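Local coordinates for protein ykuJ (Bacillus subtilis, PDB 2FFG) that is of unknown function but belongs to the DUF1797 family and folds into a four-stranded antiparallel sheet with two helices packed on one face, at residues A[24-29]-A[38-43]; A[6-11]-A[66-71]; A[47-52]-A[59-64]. All coordinates share one frame; numbering follows the deposited sequence.

Overall arrangement
The chain starts in helix 3-21, whose first half supplies one side of contact 2, and its partner does not arrive until helix 67-79 near the C-terminal end of the chain. Between them lie the four strands of one antiparallel sheet, in the same order as in the sequence. Contact 1 closes the first hairpin, strands 25-31 and 34-42; contact 3 closes the second, strands 47-54 and 57-64. These two follow in series, and both fall within the long span that contact 2 closes. Strands 34-42 and 47-54 are neighbours, so backbone bonds from Ser38 to Thr51 and Lys40 to Glu49 merge the hairpins, while Leu11, Phe29, Phe48 and Phe64 bring helices and sheet together.

Contact 1: A[24-29]-A[38-43]; sequences PMQRYF and SVKYFE
Arg27 and Val39 face each other as an antiparallel hydrogen-bonded pair with both backbone bonds made: Val39 N gives to Arg27 O at 2.8 Å, and Arg27 N to Val39 O at 3.0 Å. Two residues on, Tyr41 N reaches the carbonyl oxygen O of Met25, a selenomethionine, at 2.8 Å, but the return bond from Met25 N to Tyr41 O is weak at 3.5 Å, so the pairing slackens toward Pro24. The short segments run at 162° to each other. At the intervening non-hydrogen-bonded pairs, Gln26 with Lys40 and Tyr28 with Ser38, the CA-H groups of Gln26 and Ser38 turn to Val39 O and Arg27 O.

The apolar contacts divide between the two faces. On the face of Arg27 and Val39, CG1 of Val39 sits between its own backbone N and carbonyl carbon (chi1 56°), from where it meets the ring edge of Phe29, in the ring plane, at 3.5 Å from CE1; the CG of Arg27 lies alongside the same methyl. On the face of Gln26 and Lys40, Ser38 CB comes obliquely to the Tyr28 ring, 3.5 Å from CD1. The lysine runs out fully extended, which lays Lys40 CE 3.5 Å from Pro24 CB. Near the open end of the hairpin Pro24 CG touches Phe42 CD2, the two side chains crossing at about a right angle.

Arg27 NH2 forms a salt bridge with Glu16 of the second subunit, while the Tyr28 ring takes a cation-pi contact from Lys35. Helix 3-21 lies over the face of Val39 and Tyr41, with Ile7 on Phe29 and Leu14 on Tyr41, and strand 47-54 pairs with the other edge of strand 34-42.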
loop_
_atom_site.group_PDB
_atom_site.type_symbol
_atom_site.label_atom_id
_atom_site.label_comp_id
_atom_site.label_asym_id
_atom_site.label_seq_id
_atom_site.Cartn_x
_atom_site.Cartn_y
_atom_site.Cartn_z
ATOM N N PRO A 24 -11.127 5.175 10.110
ATOM C CA PRO A 24 -10.656 3.792 10.006
ATOM C C PRO A 24 -10.145 3.499 8.607
ATOM O O PRO A 24 -10.679 4.010 7.623
ATOM C CB PRO A 24 -11.901 2.980 10.326
ATOM C CG PRO A 24 -12.639 3.856 11.271
ATOM C CD PRO A 24 -12.500 5.220 10.640
HETATM N N MSE A 25 -9.103 2.683 8.522
HETATM C CA MSE A 25 -8.536 2.319 7.237
HETATM C C MSE A 25 -8.204 0.831 7.273
HETATM O O MSE A 25 -7.947 0.278 8.339
HETATM C CB MSE A 25 -7.281 3.141 6.957
HETATM C CG MSE A 25 -7.163 3.586 5.508
HETATM SE SE MSE A 25 -8.436 4.987 5.042
HETATM C CE MSE A 25 -7.185 6.462 4.995
ATOM N N GLN A 26 -8.204 0.187 6.112
ATOM C CA GLN A 26 -7.936 -1.240 6.056
ATOM C C GLN A 26 -7.175 -1.666 4.807
ATOM O O GLN A 26 -7.137 -0.942 3.820
ATOM C CB GLN A 26 -9.262 -1.989 6.103
ATOM C CG GLN A 26 -10.221 -1.506 5.039
ATOM C CD GLN A 26 -11.465 -2.350 4.940
ATOM O OE1 GLN A 26 -11.390 -3.551 4.682
ATOM N NE2 GLN A 26 -12.626 -1.727 5.139
ATOM N N ARG A 27 -6.564 -2.847 4.867
ATOM C CA ARG A 27 -5.852 -3.411 3.727
ATOM C C ARG A 27 -5.870 -4.940 3.798
ATOM O O ARG A 27 -6.168 -5.531 4.842
ATOM C CB ARG A 27 -4.414 -2.887 3.641
ATOM C CG ARG A 27 -3.441 -3.430 4.666
ATOM C CD ARG A 27 -2.161 -2.618 4.644
ATOM N NE ARG A 27 -1.359 -2.818 3.433
ATOM C CZ ARG A 27 -0.386 -1.993 3.026
ATOM N NH1 ARG A 27 -0.089 -0.898 3.727
ATOM N NH2 ARG A 27 0.301 -2.268 1.922
ATOM N N TYR A 28 -5.569 -5.569 2.669
ATOM C CA TYR A 28 -5.564 -7.017 2.569
ATOM C C TYR A 28 -4.152 -7.548 2.509
ATOM O O TYR A 28 -3.210 -6.838 2.182
ATOM C CB TYR A 28 -6.267 -7.476 1.289
ATOM C CG TYR A 28 -7.738 -7.201 1.247
ATOM C CD1 TYR A 28 -8.641 -8.054 1.874
ATOM C CD2 TYR A 28 -8.238 -6.075 0.593
ATOM C CE1 TYR A 28 -10.014 -7.798 1.855
ATOM C CE2 TYR A 28 -9.619 -5.805 0.565
ATOM C CZ TYR A 28 -10.496 -6.673 1.200
ATOM O OH TYR A 28 -11.851 -6.422 1.184
ATOM N N PHE A 29 -4.022 -8.819 2.844
ATOM C CA PHE A 29 -2.754 -9.503 2.757
ATOM C C PHE A 29 -3.155 -10.739 2.004
ATOM O O PHE A 29 -3.989 -11.514 2.468
ATOM C CB PHE A 29 -2.203 -9.870 4.131
ATOM C CG PHE A 29 -1.656 -8.704 4.879
ATOM C CD1 PHE A 29 -2.502 -7.854 5.582
ATOM C CD2 PHE A 29 -0.298 -8.413 4.832
ATOM C CE1 PHE A 29 -2.002 -6.726 6.226
ATOM C CE2 PHE A 29 0.216 -7.289 5.469
ATOM C CZ PHE A 29 -0.635 -6.443 6.167
ATOM N N SER A 38 -7.572 -9.373 6.105
ATOM C CA SER A 38 -7.533 -7.928 5.987
ATOM C C SER A 38 -7.404 -7.357 7.397
ATOM O O SER A 38 -7.859 -7.961 8.373
ATOM C CB SER A 38 -8.795 -7.402 5.321
ATOM O OG SER A 38 -9.930 -7.656 6.119
ATOM N N VAL A 39 -6.754 -6.209 7.512
ATOM C CA VAL A 39 -6.597 -5.589 8.810
ATOM C C VAL A 39 -7.132 -4.166 8.757
ATOM O O VAL A 39 -6.889 -3.434 7.805
ATOM C CB VAL A 39 -5.107 -5.584 9.263
ATOM C CG1 VAL A 39 -4.248 -4.896 8.219
ATOM C CG2 VAL A 39 -4.965 -4.876 10.612
ATOM N N LYS A 40 -7.884 -3.795 9.779
ATOM C CA LYS A 40 -8.449 -2.461 9.862
ATOM C C LYS A 40 -7.914 -1.789 11.124
ATOM O O LYS A 40 -7.879 -2.393 12.205
ATOM C CB LYS A 40 -9.971 -2.552 9.905
ATOM C CG LYS A 40 -10.692 -1.234 9.751
ATOM C CD LYS A 40 -12.182 -1.471 9.530
ATOM C CE LYS A 40 -12.918 -0.173 9.238
ATOM N NZ LYS A 40 -14.362 -0.404 8.963
ATOM N N TYR A 41 -7.463 -0.552 10.982
ATOM C CA TYR A 41 -6.939 0.185 12.118
ATOM C C TYR A 41 -7.939 1.206 12.621
ATOM O O TYR A 41 -8.363 2.081 11.865
ATOM C CB TYR A 41 -5.641 0.907 11.752
ATOM C CG TYR A 41 -5.069 1.687 12.911
ATOM C CD1 TYR A 41 -4.501 1.026 13.997
ATOM C CD2 TYR A 41 -5.114 3.079 12.937
ATOM C CE1 TYR A 41 -3.987 1.725 15.087
ATOM C CE2 TYR A 41 -4.600 3.799 14.029
ATOM C CZ TYR A 41 -4.037 3.110 15.100
ATOM O OH TYR A 41 -3.515 3.797 16.174
ATOM N N PHE A 42 -8.319 1.091 13.891
ATOM C CA PHE A 42 -9.254 2.038 14.491
ATOM C C PHE A 42 -8.483 2.961 15.423
ATOM O O PHE A 42 -7.928 2.507 16.417
ATOM C CB PHE A 42 -10.333 1.312 15.295
ATOM C CG PHE A 42 -11.207 0.417 14.471
ATOM C CD1 PHE A 42 -10.772 -0.846 14.085
ATOM C CD2 PHE A 42 -12.463 0.841 14.064
ATOM C CE1 PHE A 42 -11.580 -1.671 13.303
ATOM C CE2 PHE A 42 -13.279 0.023 13.282
ATOM C CZ PHE A 42 -12.836 -1.232 12.902
ATOM N N GLU A 43 -8.434 4.251 15.102
ATOM C CA GLU A 43 -7.724 5.203 15.958
ATOM C C GLU A 43 -8.620 5.611 17.115
ATOM O O GLU A 43 -8.448 6.675 17.709
ATOM C CB GLU A 43 -7.299 6.437 15.172
ATOM C CG GLU A 43 -8.438 7.333 14.758
ATOM C CD GLU A 43 -8.262 7.835 13.347
ATOM O OE1 GLU A 43 -8.270 6.999 12.418
ATOM O OE2 GLU A 43 -8.111 9.058 13.169
#

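Contact 2: A[6-11]-A[66-71]; sequences GIITRL and NIDMVS
Ile8 and Ser71 mark the nearest approach of the two backbones, their CA atoms 5.9 Å apart; the helical segments cross at 128° between their N-to-C directions, with axes 9.6 Å apart at the closest point. Ile67, in the first turn of its helix, has CG1 anti to the backbone N (chi1 -169°), which sends the branch across to the other helix: its CD1 lies 3.4 Å from Ile8 CG2, the two side chains meeting at about a right angle, and its CG1 is 3.9 Å from Leu11 CB. Leu11 in turn reaches tip to tip for Val70, CD1 to CG1 at 3.5 Å. The same leucine CD1 presses to 3.0 Å of Ser71 OG, and Ile8 CG1 covers that hydroxyl as well. Ser71 OG donates back to Ile67 O at 2.7 Å, coming at the carbonyl from the face opposite the one used by Ser71 N. With an alanine here, Ile67 O would probably keep only the backbone bond from Ser71 N, and a small gap would open against Leu11 and Ile8. Asn66 caps the start of this helix, its OD1 taking Met69 N, and Phe48 of the sheet packs against Leu11, Ile67 and Val70. No hydrogen bond passes between the segments: the joint holds by the fit of branched apolar side chains, with its one buried hydroxyl satisfied inside its own helix.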
loop_
_atom_site.group_PDB
_atom_site.type_symbol
_atom_site.label_atom_id
_atom_site.label_comp_id
_atom_site.label_asym_id
_atom_site.label_seq_id
_atom_site.Cartn_x
_atom_site.Cartn_y
_atom_site.Cartn_z
ATOM N N GLY A 6 8.305 -6.645 6.188
ATOM C CA GLY A 6 7.366 -6.077 5.240
ATOM C C GLY A 6 5.943 -5.920 5.734
ATOM O O GLY A 6 5.240 -5.010 5.297
ATOM N N ILE A 7 5.513 -6.800 6.632
ATOM C CA ILE A 7 4.156 -6.741 7.183
ATOM C C ILE A 7 4.023 -5.621 8.211
ATOM O O ILE A 7 2.990 -4.961 8.307
ATOM C CB ILE A 7 3.779 -8.058 7.897
ATOM C CG1 ILE A 7 3.727 -9.208 6.891
ATOM C CG2 ILE A 7 2.457 -7.884 8.653
ATOM C CD1 ILE A 7 2.792 -9.086 5.691
ATOM N N ILE A 8 5.072 -5.441 8.997
ATOM C CA ILE A 8 5.086 -4.422 10.026
ATOM C C ILE A 8 5.115 -3.042 9.392
ATOM O O ILE A 8 4.425 -2.133 9.833
ATOM C CB ILE A 8 6.316 -4.600 10.937
ATOM C CG1 ILE A 8 6.241 -5.966 11.633
ATOM C CG2 ILE A 8 6.392 -3.451 11.937
ATOM C CD1 ILE A 8 7.532 -6.410 12.315
ATOM N N THR A 9 5.921 -2.892 8.350
ATOM C CA THR A 9 6.014 -1.617 7.664
ATOM C C THR A 9 4.626 -1.229 7.169
ATOM O O THR A 9 4.133 -0.131 7.443
ATOM C CB THR A 9 6.974 -1.692 6.462
ATOM O OG1 THR A 9 8.260 -2.139 6.903
ATOM C CG2 THR A 9 7.130 -0.314 5.830
ATOM N N ARG A 10 3.989 -2.154 6.463
ATOM C CA ARG A 10 2.665 -1.911 5.922
ATOM C C ARG A 10 1.637 -1.536 6.991
ATOM O O ARG A 10 0.738 -0.726 6.747
ATOM C CB ARG A 10 2.202 -3.141 5.140
ATOM C CG ARG A 10 2.966 -3.365 3.839
ATOM C CD ARG A 10 2.609 -4.716 3.220
ATOM N NE ARG A 10 3.151 -4.884 1.872
ATOM C CZ ARG A 10 4.435 -5.067 1.585
ATOM N NH1 ARG A 10 5.340 -5.114 2.549
ATOM N NH2 ARG A 10 4.816 -5.202 0.323
ATOM N N LEU A 11 1.764 -2.125 8.176
ATOM C CA LEU A 11 0.832 -1.828 9.249
ATOM C C LEU A 11 1.132 -0.474 9.870
ATOM O O LEU A 11 0.242 0.176 10.401
ATOM C CB LEU A 11 0.871 -2.922 10.321
ATOM C CG LEU A 11 0.390 -4.309 9.877
ATOM C CD1 LEU A 11 0.416 -5.270 11.056
ATOM C CD2 LEU A 11 -1.011 -4.214 9.316
ATOM N N ASN A 66 -1.662 -4.194 19.737
ATOM C CA ASN A 66 -0.234 -4.111 19.512
ATOM C C ASN A 66 0.163 -4.551 18.102
ATOM O O ASN A 66 -0.071 -5.688 17.698
ATOM C CB ASN A 66 0.500 -4.958 20.547
ATOM C CG ASN A 66 1.996 -4.891 20.383
ATOM O OD1 ASN A 66 2.523 -5.226 19.326
ATOM N ND2 ASN A 66 2.691 -4.450 21.426
ATOM N N ILE A 67 0.787 -3.635 17.372
ATOM C CA ILE A 67 1.224 -3.873 16.008
ATOM C C ILE A 67 2.132 -5.101 15.819
ATOM O O ILE A 67 2.036 -5.801 14.810
ATOM C CB ILE A 67 1.939 -2.624 15.466
ATOM C CG1 ILE A 67 2.154 -2.761 13.962
ATOM C CG2 ILE A 67 3.271 -2.428 16.190
ATOM C CD1 ILE A 67 3.308 -3.658 13.440
ATOM N N ASP A 68 3.008 -5.368 16.779
ATOM C CA ASP A 68 3.902 -6.513 16.653
ATOM C C ASP A 68 3.136 -7.817 16.759
ATOM O O ASP A 68 3.449 -8.788 16.070
ATOM C CB ASP A 68 5.011 -6.485 17.723
ATOM C CG ASP A 68 6.076 -5.437 17.439
ATOM O OD1 ASP A 68 6.282 -5.107 16.255
ATOM O OD2 ASP A 68 6.719 -4.956 18.395
HETATM N N MSE A 69 2.125 -7.833 17.619
HETATM C CA MSE A 69 1.323 -9.023 17.815
HETATM C C MSE A 69 0.352 -9.333 16.683
HETATM O O MSE A 69 0.071 -10.498 16.412
HETATM C CB MSE A 69 0.594 -8.911 19.139
HETATM C CG MSE A 69 1.565 -8.943 20.296
HETATM SE SE MSE A 69 0.735 -8.671 21.983
HETATM C CE MSE A 69 -0.229 -10.351 22.091
ATOM N N VAL A 70 -0.172 -8.307 16.025
ATOM C CA VAL A 70 -1.080 -8.546 14.922
ATOM C C VAL A 70 -0.230 -8.976 13.723
ATOM O O VAL A 70 -0.625 -9.831 12.943
ATOM C CB VAL A 70 -1.909 -7.285 14.594
ATOM C CG1 VAL A 70 -0.992 -6.133 14.192
ATOM C CG2 VAL A 70 -2.918 -7.604 13.496
ATOM N N SER A 71 0.964 -8.402 13.609
ATOM C CA SER A 71 1.882 -8.741 12.533
ATOM C C SER A 71 2.271 -10.215 12.580
ATOM O O SER A 71 2.361 -10.882 11.552
ATOM C CB SER A 71 3.144 -7.889 12.629
ATOM O OG SER A 71 2.882 -6.520 12.343
#

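Contact 3: A[47-52]-A[59-64]; sequences TFELTV and PNTYPF
Val52 lays its CG2 methyl obliquely against the Tyr62 ring, 3.6 Å from CE1, on the face that also carries Leu50 and Phe64. Tyr62 has CG anti to its carbonyl carbon (chi1 -52°), and the ring lies along the neighbouring strand with Leu50 O at its edge, near the ring plane. Next along, Leu50 CB comes to 4.1 Å of Phe64 CE1, again obliquely. These residues belong to the second beta hairpin of the sheet, strands 47-54 and 57-64, with the latter outermost within the chain. Its middle is firmly bonded: Leu50 N to Tyr62 O at 2.9 Å and nearly straight (171° at the hydrogen), Tyr62 N to Leu50 O at 2.8 Å in the carbonyl plane. Toward the turn Val52 N gives to Asn60 O at 2.8 Å, but Asn60 N returns only weakly to Val52 O, and a water bridges those same two atoms. On the other face Thr51 lies beside Thr61 and Pro59, its CG2 3.6 Å from Pro59 CB and its OG1 against Thr61 CG2, all three side chains pointing the same way. Beyond the hairpin, Ile74 and Leu77 of helix 67-79 pack on Leu50 and Val52, and Val70 on Phe64.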
loop_
_atom_site.group_PDB
_atom_site.type_symbol
_atom_site.label_atom_id
_atom_site.label_comp_id
_atom_site.label_asym_id
_atom_site.label_seq_id
_atom_site.Cartn_x
_atom_site.Cartn_y
_atom_site.Cartn_z
ATOM N N THR A 47 -5.739 0.378 18.099
ATOM C CA THR A 47 -5.963 -1.036 17.821
ATOM C C THR A 47 -6.196 -1.482 16.384
ATOM O O THR A 47 -6.675 -0.738 15.529
ATOM C CB THR A 47 -7.149 -1.571 18.642
ATOM O OG1 THR A 47 -8.365 -0.982 18.163
ATOM C CG2 THR A 47 -6.966 -1.239 20.124
ATOM N N PHE A 48 -5.863 -2.739 16.144
ATOM C CA PHE A 48 -6.033 -3.342 14.841
ATOM C C PHE A 48 -7.088 -4.423 14.950
ATOM O O PHE A 48 -7.187 -5.112 15.967
ATOM C CB PHE A 48 -4.731 -3.978 14.370
ATOM C CG PHE A 48 -3.608 -3.002 14.194
ATOM C CD1 PHE A 48 -2.937 -2.484 15.295
ATOM C CD2 PHE A 48 -3.226 -2.590 12.925
ATOM C CE1 PHE A 48 -1.902 -1.569 15.132
ATOM C CE2 PHE A 48 -2.193 -1.674 12.753
ATOM C CZ PHE A 48 -1.533 -1.164 13.851
ATOM N N GLU A 49 -7.899 -4.549 13.911
ATOM C CA GLU A 49 -8.911 -5.587 13.872
ATOM C C GLU A 49 -8.561 -6.489 12.693
ATOM O O GLU A 49 -8.565 -6.060 11.541
ATOM C CB GLU A 49 -10.299 -4.992 13.677
ATOM C CG GLU A 49 -11.392 -6.043 13.683
ATOM C CD GLU A 49 -12.746 -5.475 13.324
ATOM O OE1 GLU A 49 -12.897 -4.964 12.192
ATOM O OE2 GLU A 49 -13.656 -5.542 14.172
ATOM N N LEU A 50 -8.226 -7.733 12.992
ATOM C CA LEU A 50 -7.874 -8.680 11.952
ATOM C C LEU A 50 -9.066 -9.562 11.575
ATOM O O LEU A 50 -9.706 -10.167 12.432
ATOM C CB LEU A 50 -6.717 -9.551 12.422
ATOM C CG LEU A 50 -6.196 -10.595 11.432
ATOM C CD1 LEU A 50 -5.333 -9.935 10.368
ATOM C CD2 LEU A 50 -5.388 -11.632 12.186
ATOM N N THR A 51 -9.354 -9.613 10.283
ATOM C CA THR A 51 -10.438 -10.420 9.748
ATOM C C THR A 51 -9.817 -11.559 8.939
ATOM O O THR A 51 -9.044 -11.322 8.009
ATOM C CB THR A 51 -11.355 -9.558 8.864
ATOM O OG1 THR A 51 -11.959 -8.543 9.676
ATOM C CG2 THR A 51 -12.443 -10.397 8.232
ATOM N N VAL A 52 -10.145 -12.793 9.323
ATOM C CA VAL A 52 -9.613 -13.992 8.679
ATOM C C VAL A 52 -10.687 -14.655 7.820
ATOM O O VAL A 52 -11.717 -15.106 8.327
ATOM C CB VAL A 52 -9.141 -15.016 9.736
ATOM C CG1 VAL A 52 -8.429 -16.182 9.056
ATOM C CG2 VAL A 52 -8.248 -14.332 10.761
ATOM N N PRO A 59 -16.544 -14.419 7.896
ATOM C CA PRO A 59 -15.197 -14.300 8.469
ATOM C C PRO A 59 -15.137 -13.985 9.963
ATOM O O PRO A 59 -16.043 -13.368 10.521
ATOM C CB PRO A 59 -14.556 -13.203 7.616
ATOM C CG PRO A 59 -15.719 -12.312 7.304
ATOM C CD PRO A 59 -16.830 -13.305 6.974
ATOM N N ASN A 60 -14.060 -14.415 10.606
ATOM C CA ASN A 60 -13.877 -14.148 12.028
ATOM C C ASN A 60 -12.933 -12.978 12.242
ATOM O O ASN A 60 -11.967 -12.807 11.502
ATOM C CB ASN A 60 -13.362 -15.397 12.737
ATOM C CG ASN A 60 -14.486 -16.351 13.105
ATOM O OD1 ASN A 60 -15.506 -16.408 12.428
ATOM N ND2 ASN A 60 -14.299 -17.106 14.184
ATOM N N THR A 61 -13.234 -12.155 13.242
ATOM C CA THR A 61 -12.408 -10.993 13.546
ATOM C C THR A 61 -11.761 -11.116 14.911
ATOM O O THR A 61 -12.340 -11.677 15.832
ATOM C CB THR A 61 -13.221 -9.714 13.541
ATOM O OG1 THR A 61 -14.159 -9.753 14.619
ATOM C CG2 THR A 61 -13.957 -9.561 12.232
ATOM N N TYR A 62 -10.555 -10.581 15.027
ATOM C CA TYR A 62 -9.795 -10.625 16.269
ATOM C C TYR A 62 -9.165 -9.269 16.547
ATOM O O TYR A 62 -8.456 -8.717 15.700
ATOM C CB TYR A 62 -8.688 -11.676 16.174
ATOM C CG TYR A 62 -9.188 -13.027 15.741
ATOM C CD1 TYR A 62 -9.376 -13.327 14.389
ATOM C CD2 TYR A 62 -9.524 -13.998 16.684
ATOM C CE1 TYR A 62 -9.889 -14.565 13.987
ATOM C CE2 TYR A 62 -10.043 -15.236 16.300
ATOM C CZ TYR A 62 -10.220 -15.517 14.951
ATOM O OH TYR A 62 -10.720 -16.746 14.570
ATOM N N PRO A 63 -9.428 -8.701 17.735
ATOM C CA PRO A 63 -8.839 -7.396 18.050
ATOM C C PRO A 63 -7.402 -7.522 18.572
ATOM O O PRO A 63 -7.043 -8.512 19.194
ATOM C CB PRO A 63 -9.802 -6.834 19.088
ATOM C CG PRO A 63 -10.222 -8.062 19.841
ATOM C CD PRO A 63 -10.429 -9.092 18.747
ATOM N N PHE A 64 -6.580 -6.526 18.266
ATOM C CA PHE A 64 -5.185 -6.468 18.697
ATOM C C PHE A 64 -4.884 -4.998 18.968
ATOM O O PHE A 64 -5.293 -4.124 18.205
ATOM C CB PHE A 64 -4.222 -6.959 17.607
ATOM C CG PHE A 64 -4.298 -8.432 17.332
ATOM C CD1 PHE A 64 -5.251 -8.948 16.461
ATOM C CD2 PHE A 64 -3.413 -9.313 17.951
ATOM C CE1 PHE A 64 -5.322 -10.319 16.209
ATOM C CE2 PHE A 64 -3.478 -10.681 17.708
ATOM C CZ PHE A 64 -4.436 -11.184 16.832
HETATM O O HOH W 1 -12.161 -16.960 10.047
#